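Local coordinates for protein transcriptional repressor PadR (Bacillus cereus, PDB 6JYI) that probably binds DNA as a two-subunit transcriptional repressor of the PadR family, through a winged helix-turn-helix domain, at residues L16-E21 / E83-Y88; I27-E32 / E140-G145; F35-D40 / E129-D134. One frame throughout, in Å; residues are numbered along the deposited sequence.

Overall arrangement
The first halves of the three contacts come in order near the start of the chain, on helix 8-19, on helix 24-35 and in the loop after it. Contact 1 ties helix 8-19 to helix 79-89, which follows the two-stranded wing, whereas contacts 2 and 3 both bring in helix 114-142. Contact 3 is nested inside the loop closed by contact 2, their centres about 12 Å apart; contact 1 interlaces with both, its centre about 16 Å from that of contact 2 and 23 Å from that of contact 3. Contact 1 thus works within the probable DNA-binding domain, while the other two couple it to the long C-terminal helices. All three touch the second subunit.

Contact 1 of 3, residues L16-E21 / E83-Y88; sequences LLMQKE and EEFYQY
The selenium of Met18, a selenomethionine in this crystal, is a polarisable atom that approaches two rings of helix 79-89 at once: atom SE lies 4.9 Å from the centroid of the Phe85 ring and 5.5 Å from that of the Tyr86 ring. Both are Met-aromatic contacts, and both approaches are oblique, 47° off the ring normal for Phe85. Just before it along the side chain, Met18 CG takes a clearer position over one face of Phe85, 4.1 Å from the ring centroid and displaced toward the CD2 side, a CH-pi contact. The chain then folds back on itself (chi2 -71°, chi3 -63°), and this double bend brings the terminal methyl to Tyr86, with Met18 CE 3.5 Å from Tyr86 CE2.

Phe85 is the buried partner, whereas Tyr86 lies at the exposed margin. Phe108 of the second subunit meets the Phe85 ring edge-to-face, and Tyr111 of that subunit packs on both Met18 and Tyr86. A salt bridge from Glu84 to Arg10 joins the same two helices nearby. Between 16-21 and 83-88 themselves the attraction is dispersion and chalcogen-ring contact, a flexible side chain fitting two differently turned rings at the subunit interface.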
# COMPACT_ATOMS: atom_id res chain seq x y z
N LEU A 16 -13.57 7.10 -11.83
CA LEU A 16 -13.95 8.42 -11.35
C LEU A 16 -14.90 9.12 -12.32
O LEU A 16 -15.95 9.65 -11.93
CB LEU A 16 -12.69 9.26 -11.15
CG LEU A 16 -11.91 9.01 -9.87
CD1 LEU A 16 -10.62 9.91 -9.86
CD2 LEU A 16 -12.78 9.29 -8.63
N LEU A 17 -14.59 9.00 -13.61
CA LEU A 17 -15.38 9.63 -14.67
C LEU A 17 -16.74 8.96 -14.92
O LEU A 17 -17.64 9.58 -15.47
CB LEU A 17 -14.54 9.72 -15.95
CG LEU A 17 -13.32 10.62 -15.86
CD1 LEU A 17 -12.44 10.58 -17.15
CD2 LEU A 17 -13.76 12.06 -15.56
N MSE A 18 -16.90 7.73 -14.46
CA MSE A 18 -18.19 7.03 -14.53
C MSE A 18 -19.39 7.81 -13.98
O MSE A 18 -20.43 7.82 -14.60
CB MSE A 18 -18.10 5.64 -13.85
CG MSE A 18 -17.33 4.66 -14.62
SE MSE A 18 -18.30 4.08 -16.23
CE MSE A 18 -19.83 3.23 -15.41
N GLN A 19 -19.26 8.49 -12.84
CA GLN A 19 -20.41 9.29 -12.36
C GLN A 19 -20.66 10.56 -13.13
O GLN A 19 -21.80 10.85 -13.55
CB GLN A 19 -20.24 9.68 -10.91
CG GLN A 19 -21.41 10.49 -10.42
CD GLN A 19 -21.57 10.43 -8.92
OE1 GLN A 19 -21.82 9.36 -8.35
NE2 GLN A 19 -21.46 11.58 -8.27
N LYS A 20 -19.63 11.39 -13.26
CA LYS A 20 -19.76 12.56 -14.12
C LYS A 20 -18.44 13.10 -14.57
O LYS A 20 -17.38 12.73 -14.04
CB LYS A 20 -20.61 13.66 -13.47
CG LYS A 20 -19.84 14.54 -12.50
CD LYS A 20 -20.78 15.37 -11.63
CE LYS A 20 -20.10 15.78 -10.33
NZ LYS A 20 -19.77 14.57 -9.49
N GLU A 21 -18.53 13.95 -15.59
CA GLU A 21 -17.40 14.63 -16.11
C GLU A 21 -16.70 15.37 -14.97
O GLU A 21 -17.35 15.88 -14.05
CB GLU A 21 -17.79 15.57 -17.27
CG GLU A 21 -18.73 16.79 -16.95
CD GLU A 21 -20.23 16.47 -17.01
OE1 GLU A 21 -20.60 15.26 -16.99
OE2 GLU A 21 -21.04 17.43 -17.04
N GLU A 83 -16.63 0.48 -21.22
CA GLU A 83 -16.36 -0.91 -21.46
C GLU A 83 -15.06 -1.39 -20.78
O GLU A 83 -15.03 -2.45 -20.15
CB GLU A 83 -16.33 -1.17 -22.97
CG GLU A 83 -16.36 -2.62 -23.29
CD GLU A 83 -17.67 -3.33 -22.91
OE1 GLU A 83 -18.76 -2.70 -22.87
OE2 GLU A 83 -17.60 -4.55 -22.65
N GLU A 84 -13.98 -0.62 -20.91
CA GLU A 84 -12.74 -0.92 -20.21
C GLU A 84 -13.00 -0.94 -18.68
O GLU A 84 -12.57 -1.86 -18.00
CB GLU A 84 -11.64 0.10 -20.54
CG GLU A 84 -10.34 -0.19 -19.79
CD GLU A 84 -9.16 0.65 -20.23
OE1 GLU A 84 -9.22 1.31 -21.30
OE2 GLU A 84 -8.13 0.60 -19.51
N PHE A 85 -13.70 0.06 -18.16
CA PHE A 85 -13.98 0.06 -16.70
C PHE A 85 -14.74 -1.21 -16.28
O PHE A 85 -14.35 -1.91 -15.33
CB PHE A 85 -14.79 1.26 -16.29
CG PHE A 85 -15.11 1.26 -14.83
CD1 PHE A 85 -14.08 1.44 -13.91
CD2 PHE A 85 -16.39 1.01 -14.38
CE1 PHE A 85 -14.36 1.39 -12.53
CE2 PHE A 85 -16.67 1.02 -13.00
CZ PHE A 85 -15.66 1.18 -12.13
N TYR A 86 -15.81 -1.53 -17.00
CA TYR A 86 -16.60 -2.69 -16.64
C TYR A 86 -15.83 -4.01 -16.79
O TYR A 86 -16.00 -4.91 -15.98
CB TYR A 86 -17.95 -2.74 -17.33
CG TYR A 86 -19.03 -1.90 -16.67
CD1 TYR A 86 -19.53 -2.23 -15.40
CD2 TYR A 86 -19.52 -0.77 -17.29
CE1 TYR A 86 -20.51 -1.47 -14.81
CE2 TYR A 86 -20.52 0.00 -16.69
CZ TYR A 86 -20.99 -0.33 -15.45
OH TYR A 86 -21.99 0.40 -14.87
N GLN A 87 -14.94 -4.08 -17.78
CA GLN A 87 -14.06 -5.23 -17.88
C GLN A 87 -13.15 -5.34 -16.64
O GLN A 87 -12.99 -6.43 -16.08
CB GLN A 87 -13.25 -5.19 -19.18
CG GLN A 87 -14.09 -5.58 -20.44
CD GLN A 87 -13.29 -5.48 -21.75
OE1 GLN A 87 -12.13 -5.05 -21.77
NE2 GLN A 87 -13.92 -5.87 -22.85
N TYR A 88 -12.57 -4.21 -16.21
CA TYR A 88 -11.73 -4.18 -15.03
C TYR A 88 -12.50 -4.77 -13.86
O TYR A 88 -12.00 -5.65 -13.15
CB TYR A 88 -11.24 -2.71 -14.76
CG TYR A 88 -11.03 -2.41 -13.31
CD1 TYR A 88 -9.97 -2.99 -12.61
CD2 TYR A 88 -11.91 -1.60 -12.62
CE1 TYR A 88 -9.79 -2.74 -11.22
CE2 TYR A 88 -11.73 -1.31 -11.25
CZ TYR A 88 -10.65 -1.90 -10.57
OH TYR A 88 -10.50 -1.70 -9.24

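Contact 2 of 3, residues I27-E32 / E140-G145; sequences IKIVFE and EKWRVG
Lys141 runs out in an extended chain toward helix 24-35, where its NZ comes 4.1 Å from Ile29 CG2, a loose approach at the exposed margin. Nearer its root, Lys141 CG lies over one face of the neighbouring Trp142 ring, about 4.3 Å above the plane and displaced toward the rim.

Trp142, next along and at the end of helix 114-142, carries the contact. The first torsion sets its CG anti to the carbonyl carbon (chi1 -71°), which sends the indole across the gap onto helix 24-35. Val30 CG2 sits over the six-membered ring, on the face opposite Lys141 CG, in a CH-pi contact, while Val30 CG1 reaches toward Trp142 CG. Ile29 meets the rim instead: its CG2 lies in the ring plane, 3.9 Å from Trp142 CZ2, and its CB is 3.8 Å from that same Trp142 CZ2. The one polar atom of the indole, NE1, is bound to Asp33 OD2, one residue beyond 27-32, which fixes how the ring is turned.

Arg143 leaves the helical path and curls its side chain back, so that Arg143 NE bonds to Trp142 O at 3.1 Å with an N-H...O angle of 151°. The donor comes from above the carbonyl plane; a second, weak bond reaches the same oxygen from NH2. The guanidinium also forms a salt bridge with Glu150 and a hydrogen bond with Gln19.

Taken together, an indole with Val30 over one face and Ile29 at its rim, its N-H committed to Asp33, anchors the last turn of helix 114-142 to helix 24-35 of the winged helix-turn-helix domain. The arginine's positive charge beside a C-terminal carbonyl would probably stabilise that helix end, and it ties the same turn to helices 8-19 and 148-175.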
# COMPACT_ATOMS: atom_id res chain seq x y z
N ILE A 27 -10.00 15.83 -10.67
CA ILE A 27 -9.43 14.52 -10.64
C ILE A 27 -8.22 14.47 -9.70
O ILE A 27 -8.12 13.56 -8.86
CB ILE A 27 -9.01 14.06 -12.05
CG1 ILE A 27 -10.27 13.87 -12.89
CG2 ILE A 27 -8.20 12.79 -11.96
CD1 ILE A 27 -9.99 13.65 -14.37
N LYS A 28 -7.32 15.45 -9.81
CA LYS A 28 -6.19 15.53 -8.92
C LYS A 28 -6.60 15.63 -7.43
O LYS A 28 -6.00 14.99 -6.56
CB LYS A 28 -5.26 16.69 -9.30
CG LYS A 28 -4.35 16.31 -10.51
CD LYS A 28 -3.51 17.46 -11.05
CE LYS A 28 -2.51 17.95 -10.08
NZ LYS A 28 -1.64 18.99 -10.68
N ILE A 29 -7.58 16.45 -7.12
CA ILE A 29 -7.94 16.63 -5.71
C ILE A 29 -8.54 15.33 -5.19
O ILE A 29 -8.19 14.91 -4.10
CB ILE A 29 -8.86 17.83 -5.47
CG1 ILE A 29 -8.28 19.10 -6.12
CG2 ILE A 29 -9.03 18.07 -3.95
CD1 ILE A 29 -7.26 19.89 -5.28
N VAL A 30 -9.42 14.67 -5.95
CA VAL A 30 -9.99 13.38 -5.47
C VAL A 30 -8.88 12.37 -5.23
O VAL A 30 -8.90 11.64 -4.24
CB VAL A 30 -11.02 12.72 -6.41
CG1 VAL A 30 -11.73 11.57 -5.61
CG2 VAL A 30 -12.06 13.70 -6.79
N PHE A 31 -7.90 12.36 -6.11
CA PHE A 31 -6.73 11.51 -5.92
C PHE A 31 -5.99 11.81 -4.62
O PHE A 31 -5.64 10.89 -3.87
CB PHE A 31 -5.74 11.67 -7.07
CG PHE A 31 -5.67 10.48 -7.97
CD1 PHE A 31 -4.79 9.47 -7.70
CD2 PHE A 31 -6.51 10.38 -9.06
CE1 PHE A 31 -4.69 8.38 -8.48
CE2 PHE A 31 -6.43 9.26 -9.90
CZ PHE A 31 -5.50 8.25 -9.60
N GLU A 32 -5.73 13.07 -4.34
CA GLU A 32 -4.98 13.42 -3.14
C GLU A 32 -5.79 13.16 -1.89
O GLU A 32 -5.23 12.83 -0.84
CB GLU A 32 -4.60 14.89 -3.11
CG GLU A 32 -3.82 15.43 -4.27
CD GLU A 32 -3.74 16.96 -4.23
OE1 GLU A 32 -4.47 17.60 -3.41
OE2 GLU A 32 -2.95 17.53 -5.02
N GLU A 140 -17.32 12.94 2.60
CA GLU A 140 -18.54 13.74 2.56
C GLU A 140 -18.52 14.80 1.44
O GLU A 140 -19.57 15.17 0.92
CB GLU A 140 -18.80 14.40 3.93
CG GLU A 140 -19.02 13.34 5.04
CD GLU A 140 -19.21 13.94 6.45
OE1 GLU A 140 -18.82 15.11 6.70
OE2 GLU A 140 -19.74 13.19 7.31
N LYS A 141 -17.33 15.31 1.11
CA LYS A 141 -17.13 16.22 -0.01
C LYS A 141 -17.26 15.49 -1.36
O LYS A 141 -17.98 15.94 -2.26
CB LYS A 141 -15.75 16.89 0.10
CG LYS A 141 -15.38 17.81 -1.08
CD LYS A 141 -14.00 18.51 -0.89
CE LYS A 141 -13.67 19.43 -2.07
NZ LYS A 141 -12.24 19.89 -2.07
N TRP A 142 -16.58 14.36 -1.51
CA TRP A 142 -16.53 13.67 -2.82
C TRP A 142 -17.65 12.69 -3.09
O TRP A 142 -17.99 12.47 -4.27
CB TRP A 142 -15.17 12.98 -3.03
CG TRP A 142 -14.11 14.01 -3.26
CD1 TRP A 142 -13.08 14.32 -2.42
CD2 TRP A 142 -14.01 14.91 -4.38
NE1 TRP A 142 -12.33 15.33 -2.95
CE2 TRP A 142 -12.88 15.73 -4.15
CE3 TRP A 142 -14.74 15.09 -5.56
CZ2 TRP A 142 -12.46 16.70 -5.06
CZ3 TRP A 142 -14.33 16.09 -6.46
CH2 TRP A 142 -13.20 16.87 -6.20
N ARG A 143 -18.23 12.10 -2.04
CA ARG A 143 -19.29 11.13 -2.21
C ARG A 143 -20.54 11.60 -1.48
O ARG A 143 -20.94 11.03 -0.45
CB ARG A 143 -18.87 9.75 -1.69
CG ARG A 143 -17.61 9.12 -2.37
CD ARG A 143 -17.96 8.41 -3.65
NE ARG A 143 -18.38 9.37 -4.65
CZ ARG A 143 -19.30 9.20 -5.61
NH1 ARG A 143 -19.98 8.07 -5.77
NH2 ARG A 143 -19.53 10.22 -6.41
N VAL A 144 -21.12 12.67 -2.00
CA VAL A 144 -22.43 13.08 -1.57
C VAL A 144 -23.34 11.98 -2.15
O VAL A 144 -23.23 11.57 -3.32
CB VAL A 144 -22.83 14.53 -2.02
CG1 VAL A 144 -21.64 15.46 -1.96
CG2 VAL A 144 -23.44 14.53 -3.40
N GLY A 145 -24.19 11.47 -1.31
CA GLY A 145 -25.01 10.36 -1.69
C GLY A 145 -24.29 9.06 -1.44
O GLY A 145 -24.65 8.06 -2.03

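Contact 3 of 3, residues F35-D40 / E129-D134; sequences FTHFFD and EAYIAD
His37 points the edge of its imidazole at the ring of Tyr131 in an offset edge-to-face pair, the centroids 5.2 Å apart and the planes at 73°. The offset carries the meeting toward the root of the tyrosine: His37 CE1 is 3.5 Å from Tyr131 CB and 3.6 Å from Tyr131 CG, with Tyr131 CG in the plane of the imidazole. Over one face of the histidine ring lies the methyl CG2 of the preceding Thr36. At another point of the edge, also in plane, stands a water.

That water is the polar link across the contact. It is 2.9 Å from His37 NE2, and it donates to Asp134 OD2, although the short distance modelled for the second bond is doubtful. The other ring nitrogen, ND1, is bound to Tyr161 OH on helix 148-175, and the Tyr161 ring itself meets that of Tyr131. With partners at both nitrogens and a ring against CE1, the rotation of the imidazole is well defined; with chi1 at -64° the ring swings to the side of the backbone N, and this edge reaches helix 114-142.

The loop that presents the histidine is shaped at its start by Phe35 O, which accepts from both Phe38 N and Phe39 N. The backbones of Phe38 and Asp40 also make hydrogen bonds to the second subunit.

Such a cluster lets one buried imidazole join three parts of the chain: the loop between helices 24-35 and 46-55 of the probable DNA-binding domain, and the long helices 114-142 and 148-175. Asp134 OD2, 4.9 Å from His37 NE2 and not in direct contact with it, may favour the protonated form of the histidine, though its charge is not seen.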
# COMPACT_ATOMS: atom_id res chain seq x y z
N PHE A 35 -7.75 8.68 -2.91
CA PHE A 35 -6.96 7.55 -3.46
C PHE A 35 -5.53 7.41 -2.92
O PHE A 35 -4.95 6.34 -2.98
CB PHE A 35 -6.98 7.54 -4.99
CG PHE A 35 -8.31 7.20 -5.57
CD1 PHE A 35 -9.26 8.16 -5.77
CD2 PHE A 35 -8.63 5.92 -5.89
CE1 PHE A 35 -10.51 7.83 -6.32
CE2 PHE A 35 -9.89 5.64 -6.42
CZ PHE A 35 -10.80 6.60 -6.62
N THR A 36 -4.96 8.48 -2.37
CA THR A 36 -3.67 8.38 -1.65
C THR A 36 -3.74 7.31 -0.52
O THR A 36 -2.71 6.78 -0.09
CB THR A 36 -3.26 9.78 -1.09
OG1 THR A 36 -1.95 9.75 -0.48
CG2 THR A 36 -4.24 10.23 -0.09
N HIS A 37 -4.95 6.98 -0.05
CA HIS A 37 -5.09 6.06 1.06
C HIS A 37 -5.21 4.61 0.63
O HIS A 37 -4.90 3.70 1.41
CB HIS A 37 -6.25 6.46 1.96
CG HIS A 37 -6.05 7.79 2.62
ND1 HIS A 37 -5.15 7.98 3.65
CD2 HIS A 37 -6.60 9.00 2.37
CE1 HIS A 37 -5.16 9.25 4.02
NE2 HIS A 37 -6.04 9.89 3.26
N PHE A 38 -5.65 4.37 -0.61
CA PHE A 38 -5.81 2.99 -1.05
C PHE A 38 -5.41 2.67 -2.49
O PHE A 38 -5.44 1.50 -2.87
CB PHE A 38 -7.23 2.48 -0.71
CG PHE A 38 -8.31 3.14 -1.50
CD1 PHE A 38 -8.57 2.75 -2.80
CD2 PHE A 38 -9.12 4.13 -0.90
CE1 PHE A 38 -9.56 3.36 -3.54
CE2 PHE A 38 -10.15 4.72 -1.64
CZ PHE A 38 -10.35 4.36 -2.95
N PHE A 39 -5.00 3.67 -3.28
CA PHE A 39 -4.41 3.42 -4.59
C PHE A 39 -3.42 4.53 -4.91
O PHE A 39 -3.60 5.34 -5.83
CB PHE A 39 -5.47 3.22 -5.69
CG PHE A 39 -5.15 2.07 -6.65
CD1 PHE A 39 -5.59 0.75 -6.37
CD2 PHE A 39 -4.39 2.30 -7.79
CE1 PHE A 39 -5.28 -0.31 -7.22
CE2 PHE A 39 -4.08 1.26 -8.64
CZ PHE A 39 -4.53 -0.06 -8.36
N ASP A 40 -2.36 4.56 -4.10
CA ASP A 40 -1.33 5.57 -4.15
C ASP A 40 -0.21 5.11 -5.06
O ASP A 40 -0.09 3.92 -5.37
CB ASP A 40 -0.79 5.80 -2.73
CG ASP A 40 0.01 7.10 -2.59
OD1 ASP A 40 -0.23 8.08 -3.36
OD2 ASP A 40 0.89 7.11 -1.70
N GLU A 129 -3.03 9.56 12.65
CA GLU A 129 -4.10 10.32 13.32
C GLU A 129 -4.67 11.42 12.40
O GLU A 129 -5.89 11.57 12.30
CB GLU A 129 -3.60 10.90 14.68
CG GLU A 129 -3.64 9.85 15.82
CD GLU A 129 -3.13 10.33 17.18
OE1 GLU A 129 -2.53 11.43 17.30
OE2 GLU A 129 -3.31 9.56 18.15
N ALA A 130 -3.78 12.16 11.73
CA ALA A 130 -4.19 13.19 10.76
C ALA A 130 -5.01 12.59 9.59
O ALA A 130 -6.11 13.09 9.29
CB ALA A 130 -2.98 13.94 10.24
N TYR A 131 -4.51 11.51 8.99
CA TYR A 131 -5.22 10.79 7.88
C TYR A 131 -6.62 10.38 8.31
O TYR A 131 -7.58 10.51 7.54
CB TYR A 131 -4.54 9.50 7.47
CG TYR A 131 -3.12 9.52 6.94
CD1 TYR A 131 -2.57 10.64 6.32
CD2 TYR A 131 -2.35 8.37 7.01
CE1 TYR A 131 -1.25 10.61 5.83
CE2 TYR A 131 -1.04 8.32 6.55
CZ TYR A 131 -0.49 9.44 5.97
OH TYR A 131 0.82 9.34 5.51
N ILE A 132 -6.73 9.85 9.52
CA ILE A 132 -8.00 9.41 10.04
C ILE A 132 -8.95 10.60 9.97
O ILE A 132 -9.92 10.53 9.21
CB ILE A 132 -7.89 8.82 11.47
CG1 ILE A 132 -7.26 7.41 11.39
CG2 ILE A 132 -9.25 8.71 12.12
CD1 ILE A 132 -6.87 6.81 12.78
N ALA A 133 -8.64 11.67 10.71
CA ALA A 133 -9.40 12.94 10.68
C ALA A 133 -9.68 13.49 9.27
O ALA A 133 -10.79 13.89 8.96
CB ALA A 133 -8.68 14.01 11.52
N ASP A 134 -8.69 13.53 8.41
CA ASP A 134 -8.89 14.07 7.07
C ASP A 134 -10.04 13.29 6.36
O ASP A 134 -11.08 13.86 6.00
CB ASP A 134 -7.58 13.96 6.26
CG ASP A 134 -7.44 15.04 5.18
OD1 ASP A 134 -7.68 16.25 5.47
OD2 ASP A 134 -7.09 14.66 4.04
O HOH W 1 -7.30 12.52 2.91